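Local structure of LPXTG-motif cell wall anchor domain protein (Mobiluncus mulieris, 5U5O) at residues F17-F27 and K104-V114. The protein probably mediates adhesion as a giant cell-wall-anchored surface protein whose Ig-like domains carry intramolecular disulfide, isopeptide and ester cross-links. Residues are numbered along the deposited sequence; the frame is centred on the assembly and turned at random.
Sequences FDVTDGKKDAF and KREDLTKNQVV
Arg-105 reaches into two consecutive type I beta turns, Asp-18 to Asp-21 and Asp-21 to Lys-24, and ties them together through backbone carbonyls. Its CG lies anti to the backbone N (chi1 -164°), which carries the chain across to the turns, and a bend at chi3 turns the guanidinium in among their carbonyls. Arg-105 NH2 gives a fairly straight bond to Val-19 O (3.0 Å), while Arg-105 NE bonds Lys-24 O at 2.9 Å with a more bent N-H...O angle, 132°; both acceptors lie close to the guanidinium plane. Asp-21 and Gly-22 cover one face of that group, with Gly-22 CA 3.7 Å from Arg-105 NH1. The two carbonyls, one from each turn, thus hold the rotation of the guanidinium.

The backbone adds a third bond, from Arg-105 N to Asp-25 O (2.8 Å), with the donor well above the carbonyl plane. A water that donates to Asp-25 O accepts from Glu-106 N, bridging Asp-25, just after the turns, to the start of helix 105-109. Beside it, Ala-26 and Lys-104 form an antiparallel non-hydrogen-bonded pair.

Apolar contacts gather round the buried Phe-17, Val-19, Phe-27 and Leu-108. The Phe-27 ring edge meets Arg-105 CD at 3.7 Å from CE2, its plane almost perpendicular to the guanidinium. Leu-108 CD1 touches both Phe-17 CZ, at that ring's edge (3.7 Å), and Val-19 CG2 (3.8 Å).

The contact fastens the connection between strands 16-18 and 26-36 to the short helix following strand 94-104, within the T-Q ester bond domain. Strand 150-178 flanks it, Ile-162 and Ala-164 touching Phe-17 and Pro-166 meeting Val-114, and continues into the second domain, from which Leu-224 reaches Thr-20.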
ATOM      1  N   PHE A  17      -5.996   5.190   2.266  1.00 16.16           N
ATOM      2  CA  PHE A  17      -5.451   5.285   3.610  1.00 15.82           C
ATOM      3  C   PHE A  17      -4.044   4.726   3.622  1.00 17.39           C
ATOM      4  O   PHE A  17      -3.633   4.018   2.699  1.00 17.75           O
ATOM      5  CB  PHE A  17      -6.331   4.564   4.631  1.00 15.76           C
ATOM      6  CG  PHE A  17      -6.435   3.076   4.423  1.00 15.11           C
ATOM      7  CD1 PHE A  17      -7.405   2.529   3.621  1.00 16.17           C
ATOM      8  CD2 PHE A  17      -5.569   2.218   5.060  1.00 14.88           C
ATOM      9  CE1 PHE A  17      -7.487   1.153   3.464  1.00 16.24           C
ATOM     10  CE2 PHE A  17      -5.637   0.853   4.906  1.00 16.38           C
ATOM     11  CZ  PHE A  17      -6.607   0.311   4.109  1.00 16.29           C
ATOM     12  N   ASP A  18      -3.329   5.074   4.689  1.00 17.28           N
ATOM     13  CA  ASP A  18      -1.928   4.702   4.866  1.00 17.24           C
ATOM     14  C   ASP A  18      -1.844   3.340   5.563  1.00 17.61           C
ATOM     15  O   ASP A  18      -1.940   3.252   6.797  1.00 20.74           O
ATOM     16  CB  ASP A  18      -1.194   5.781   5.678  1.00 17.94           C
ATOM     17  CG  ASP A  18       0.258   5.416   5.998  1.00 20.22           C
ATOM     18  OD1 ASP A  18       0.724   4.327   5.596  1.00 23.72           O
ATOM     19  OD2 ASP A  18       0.924   6.226   6.670  1.00 24.40           O
ATOM     20  N   VAL A  19      -1.571   2.303   4.780  1.00 17.14           N
ATOM     21  CA  VAL A  19      -1.579   0.920   5.258  1.00 18.22           C
ATOM     22  C   VAL A  19      -0.303   0.550   6.015  1.00 19.00           C
ATOM     23  O   VAL A  19      -0.255  -0.489   6.674  1.00 20.02           O
ATOM     24  CB  VAL A  19      -1.835  -0.080   4.093  1.00 16.36           C
ATOM     25  CG1 VAL A  19      -0.604  -0.279   3.205  1.00 16.17           C
ATOM     26  CG2 VAL A  19      -2.347  -1.415   4.617  1.00 17.10           C
ATOM     27  N   THR A  20       0.725   1.388   5.914  1.00 18.29           N
ATOM     28  CA  THR A  20       1.947   1.193   6.689  1.00 19.98           C
ATOM     29  C   THR A  20       2.002   2.071   7.950  1.00 20.03           C
ATOM     30  O   THR A  20       3.070   2.246   8.521  1.00 25.77           O
ATOM     31  CB  THR A  20       3.202   1.438   5.831  1.00 19.89           C
ATOM     32  OG1 THR A  20       3.137   2.729   5.222  1.00 21.37           O
ATOM     33  CG2 THR A  20       3.367   0.360   4.788  1.00 17.64           C
ATOM     34  N   ASP A  21       0.853   2.601   8.381  1.00 20.50           N
ATOM     35  CA  ASP A  21       0.759   3.359   9.626  1.00 23.95           C
ATOM     36  C   ASP A  21       0.845   2.393  10.800  1.00 25.19           C
ATOM     37  O   ASP A  21      -0.107   1.687  11.118  1.00 25.37           O
ATOM     38  CB  ASP A  21      -0.553   4.154   9.676  1.00 24.82           C
ATOM     39  CG  ASP A  21      -0.631   5.119  10.858  1.00 25.38           C
ATOM     40  OD1 ASP A  21       0.208   5.068  11.756  1.00 26.99           O
ATOM     41  OD2 ASP A  21      -1.556   5.957  10.869  1.00 32.47           O
ATOM     42  N   GLY A  22       1.992   2.405  11.478  1.00 26.28           N
ATOM     43  CA  GLY A  22       2.213   1.562  12.647  1.00 26.70           C
ATOM     44  C   GLY A  22       1.323   1.857  13.844  1.00 27.18           C
ATOM     45  O   GLY A  22       1.143   0.989  14.703  1.00 31.62           O
ATOM     46  N   LYS A  23       0.758   3.066  13.907  1.00 25.04           N
ATOM     47  CA  LYS A  23      -0.138   3.439  15.013  1.00 26.65           C
ATOM     48  C   LYS A  23      -1.552   2.861  14.884  1.00 29.54           C
ATOM     49  O   LYS A  23      -2.308   2.864  15.850  1.00 33.41           O
ATOM     50  CB  LYS A  23      -0.211   4.962  15.155  1.00 28.65           C
ATOM     51  CG  LYS A  23       1.105   5.600  15.591  1.00 30.60           C
ATOM     52  CD  LYS A  23       1.035   7.124  15.595  1.00 35.59           C
ATOM     53  CE  LYS A  23       1.735   7.778  14.407  1.00 37.98           C
ATOM     54  NZ  LYS A  23       1.467   7.155  13.077  1.00 39.54           N
ATOM     55  N   LYS A  24      -1.909   2.384  13.691  1.00 27.73           N
ATOM     56  CA  LYS A  24      -3.225   1.801  13.443  1.00 26.59           C
ATOM     57  C   LYS A  24      -3.121   0.280  13.403  1.00 25.26           C
ATOM     58  O   LYS A  24      -2.287  -0.260  12.676  1.00 33.62           O
ATOM     59  CB  LYS A  24      -3.773   2.324  12.117  1.00 28.88           C
ATOM     60  CG  LYS A  24      -4.134   3.806  12.153  1.00 35.77           C
ATOM     61  CD  LYS A  24      -5.570   4.032  12.627  1.00 41.49           C
ATOM     62  CE  LYS A  24      -6.538   4.049  11.455  1.00 42.58           C
ATOM     63  NZ  LYS A  24      -7.971   3.743  11.752  1.00 38.91           N
ATOM     64  N   ASP A  25      -3.952  -0.407  14.183  1.00 23.93           N
ATOM     65  CA  ASP A  25      -4.089  -1.873  14.057  1.00 26.31           C
ATOM     66  C   ASP A  25      -5.235  -2.338  13.150  1.00 19.14           C
ATOM     67  O   ASP A  25      -5.272  -3.510  12.774  1.00 21.76           O
ATOM     68  CB  ASP A  25      -4.160  -2.546  15.440  1.00 28.58           C
ATOM     69  CG  ASP A  25      -5.455  -2.248  16.184  1.00 37.12           C
ATOM     70  OD1 ASP A  25      -6.107  -1.222  15.889  1.00 47.77           O
ATOM     71  OD2 ASP A  25      -5.807  -3.039  17.087  1.00 50.06           O
ATOM     72  N   ALA A  26      -6.158  -1.434  12.819  1.00 19.27           N
ATOM     73  CA  ALA A  26      -7.293  -1.740  11.949  1.00 18.05           C
ATOM     74  C   ALA A  26      -7.750  -0.485  11.261  1.00 17.76           C
ATOM     75  O   ALA A  26      -7.460   0.624  11.707  1.00 19.93           O
ATOM     76  CB  ALA A  26      -8.438  -2.323  12.762  1.00 16.46           C
ATOM     77  N   PHE A  27      -8.489  -0.677  10.177  1.00 15.69           N
ATOM     78  CA  PHE A  27      -9.082   0.418   9.441  1.00 15.63           C
ATOM     79  C   PHE A  27     -10.546   0.119   9.215  1.00 15.73           C
ATOM     80  O   PHE A  27     -10.922  -1.035   9.044  1.00 18.32           O
ATOM     81  CB  PHE A  27      -8.416   0.583   8.088  1.00 16.96           C
ATOM     82  CG  PHE A  27      -6.999   1.023   8.197  1.00 21.26           C
ATOM     83  CD1 PHE A  27      -6.683   2.377   8.289  1.00 23.41           C
ATOM     84  CD2 PHE A  27      -5.989   0.093   8.224  1.00 22.71           C
ATOM     85  CE1 PHE A  27      -5.369   2.793   8.399  1.00 22.59           C
ATOM     86  CE2 PHE A  27      -4.668   0.499   8.340  1.00 22.99           C
ATOM     87  CZ  PHE A  27      -4.362   1.854   8.422  1.00 20.07           C
ATOM     88  N   LYS A 104      -8.295  -5.663   9.796  1.00 22.23           N
ATOM     89  CA  LYS A 104      -7.063  -5.624  10.571  1.00 21.41           C
ATOM     90  C   LYS A 104      -5.902  -5.287   9.648  1.00 20.98           C
ATOM     91  O   LYS A 104      -5.779  -5.862   8.572  1.00 21.71           O
ATOM     92  CB  LYS A 104      -6.806  -6.965  11.258  1.00 26.23           C
ATOM     93  CG  LYS A 104      -7.834  -7.312  12.326  1.00 27.93           C
ATOM     94  CD  LYS A 104      -7.489  -8.606  13.051  1.00 35.87           C
ATOM     95  CE  LYS A 104      -7.552  -9.809  12.120  1.00 41.02           C
ATOM     96  NZ  LYS A 104      -7.548 -11.107  12.846  1.00 46.38           N
ATOM     97  N   ARG A 105      -5.040  -4.369  10.078  1.00 19.69           N
ATOM     98  CA  ARG A 105      -3.898  -3.960   9.259  1.00 21.12           C
ATOM     99  C   ARG A 105      -3.038  -5.157   8.857  1.00 22.00           C
ATOM    100  O   ARG A 105      -2.573  -5.222   7.719  1.00 22.91           O
ATOM    101  CB  ARG A 105      -3.049  -2.899   9.962  1.00 21.55           C
ATOM    102  CG  ARG A 105      -2.088  -2.171   9.026  1.00 23.16           C
ATOM    103  CD  ARG A 105      -1.519  -0.915   9.678  1.00 24.40           C
ATOM    104  NE  ARG A 105      -0.462  -1.238  10.627  1.00 27.30           N
ATOM    105  CZ  ARG A 105       0.785  -1.575  10.301  1.00 28.72           C
ATOM    106  NH1 ARG A 105       1.654  -1.851  11.264  1.00 33.98           N
ATOM    107  NH2 ARG A 105       1.181  -1.646   9.031  1.00 30.76           N
ATOM    108  N   GLU A 106      -2.857  -6.109   9.777  1.00 21.37           N
ATOM    109  CA  GLU A 106      -2.048  -7.306   9.490  1.00 22.23           C
ATOM    110  C   GLU A 106      -2.658  -8.261   8.453  1.00 22.80           C
ATOM    111  O   GLU A 106      -1.929  -9.012   7.813  1.00 24.80           O
ATOM    112  CB  GLU A 106      -1.689  -8.066  10.777  1.00 24.46           C
ATOM    113  CG  GLU A 106      -2.849  -8.733  11.510  1.00 28.80           C
ATOM    114  CD  GLU A 106      -2.412  -9.720  12.582  1.00 34.46           C
ATOM    115  OE1 GLU A 106      -1.190  -9.919  12.795  1.00 39.99           O
ATOM    116  OE2 GLU A 106      -3.310 -10.306  13.217  1.00 38.99           O
ATOM    117  N   ASP A 107      -3.983  -8.238   8.286  1.00 23.28           N
ATOM    118  CA  ASP A 107      -4.631  -8.991   7.200  1.00 23.81           C
ATOM    119  C   ASP A 107      -4.388  -8.382   5.819  1.00 22.49           C
ATOM    120  O   ASP A 107      -4.597  -9.053   4.806  1.00 27.27           O
ATOM    121  CB  ASP A 107      -6.138  -9.128   7.451  1.00 25.48           C
ATOM    122  CG  ASP A 107      -6.458 -10.044   8.617  1.00 28.33           C
ATOM    123  OD1 ASP A 107      -5.535 -10.686   9.166  1.00 30.29           O
ATOM    124  OD2 ASP A 107      -7.642 -10.130   8.980  1.00 28.61           O
ATOM    125  N   LEU A 108      -3.973  -7.118   5.778  1.00 20.51           N
ATOM    126  CA  LEU A 108      -3.537  -6.467   4.542  1.00 18.14           C
ATOM    127  C   LEU A 108      -2.041  -6.638   4.295  1.00 20.27           C
ATOM    128  O   LEU A 108      -1.618  -6.989   3.194  1.00 22.93           O
ATOM    129  CB  LEU A 108      -3.905  -4.978   4.570  1.00 19.64           C
ATOM    130  CG  LEU A 108      -5.410  -4.678   4.627  1.00 19.98           C
ATOM    131  CD1 LEU A 108      -5.646  -3.199   4.885  1.00 22.19           C
ATOM    132  CD2 LEU A 108      -6.099  -5.122   3.347  1.00 25.99           C
ATOM    133  N   THR A 109      -1.233  -6.380   5.315  1.00 20.56           N
ATOM    134  CA  THR A 109       0.218  -6.433   5.161  1.00 20.55           C
ATOM    135  C   THR A 109       0.797  -7.850   5.227  1.00 22.68           C
ATOM    136  O   THR A 109       1.920  -8.075   4.767  1.00 25.95           O
ATOM    137  CB  THR A 109       0.921  -5.621   6.261  1.00 20.96           C
ATOM    138  OG1 THR A 109       0.667  -6.218   7.541  1.00 22.17           O
ATOM    139  CG2 THR A 109       0.468  -4.162   6.258  1.00 21.05           C
ATOM    140  N   LYS A 110       0.073  -8.770   5.869  1.00 24.01           N
ATOM    141  CA  LYS A 110       0.579 -10.111   6.204  1.00 26.79           C
ATOM    142  C   LYS A 110       1.849 -10.050   7.067  1.00 26.80           C
ATOM    143  O   LYS A 110       2.638 -10.998   7.076  1.00 30.56           O
ATOM    144  CB  LYS A 110       0.828 -10.947   4.937  1.00 29.77           C
ATOM    145  CG  LYS A 110      -0.270 -10.877   3.886  1.00 33.84           C
ATOM    146  CD  LYS A 110      -1.603 -11.365   4.423  1.00 41.36           C
ATOM    147  CE  LYS A 110      -2.686 -11.300   3.360  1.00 50.07           C
ATOM    148  NZ  LYS A 110      -3.962 -11.895   3.846  1.00 53.82           N
ATOM    149  N   ASN A 111       2.033  -8.947   7.804  1.00 25.18           N
ATOM    150  CA  ASN A 111       3.287  -8.660   8.521  1.00 24.74           C
ATOM    151  C   ASN A 111       4.568  -8.756   7.669  1.00 25.23           C
ATOM    152  O   ASN A 111       5.636  -9.133   8.175  1.00 28.14           O
ATOM    153  CB  ASN A 111       3.385  -9.533   9.778  1.00 28.37           C
ATOM    154  CG  ASN A 111       2.209  -9.333  10.711  1.00 28.51           C
ATOM    155  OD1 ASN A 111       1.501 -10.282  11.059  1.00 36.02           O
ATOM    156  ND2 ASN A 111       1.989  -8.090  11.124  1.00 27.82           N
ATOM    157  N   GLN A 112       4.442  -8.388   6.394  0.52 25.45           N
ATOM    158  CA  GLN A 112       5.536  -8.419   5.431  0.52 25.97           C
ATOM    159  C   GLN A 112       5.650  -7.047   4.791  0.52 24.72           C
ATOM    160  O   GLN A 112       4.739  -6.210   4.903  0.52 23.93           O
ATOM    161  CB  GLN A 112       5.269  -9.479   4.358  0.52 28.18           C
ATOM    162  CG  GLN A 112       5.387 -10.913   4.860  0.52 31.99           C
ATOM    163  CD  GLN A 112       4.858 -11.954   3.880  0.52 33.75           C
ATOM    164  OE1 GLN A 112       4.090 -11.643   2.965  0.52 34.39           O
ATOM    165  NE2 GLN A 112       5.259 -13.207   4.080  0.52 35.24           N
ATOM    166  N   VAL A 113       6.765  -6.832   4.099  1.00 23.25           N
ATOM    167  CA  VAL A 113       7.015  -5.569   3.396  1.00 20.35           C
ATOM    168  C   VAL A 113       5.895  -5.361   2.350  1.00 19.06           C
ATOM    169  O   VAL A 113       5.513  -6.297   1.669  1.00 22.52           O
ATOM    170  CB  VAL A 113       8.417  -5.576   2.743  1.00 19.02           C
ATOM    171  CG1 VAL A 113       8.651  -4.345   1.884  1.00 15.91           C
ATOM    172  CG2 VAL A 113       9.490  -5.672   3.815  1.00 20.03           C
ATOM    173  N   VAL A 114       5.367  -4.145   2.287  1.00 19.28           N
ATOM    174  CA  VAL A 114       4.345  -3.756   1.302  1.00 18.14           C
ATOM    175  C   VAL A 114       5.010  -2.964   0.168  1.00 18.12           C
ATOM    176  O   VAL A 114       5.473  -1.841   0.385  1.00 18.77           O
ATOM    177  CB  VAL A 114       3.236  -2.908   1.953  1.00 19.27           C
ATOM    178  CG1 VAL A 114       2.123  -2.625   0.952  1.00 18.61           C
ATOM    179  CG2 VAL A 114       2.656  -3.618   3.169  1.00 22.24           C
TER
HETATM  180  O   HOH W   1      -3.368  -5.489  12.585  1.00 32.83           O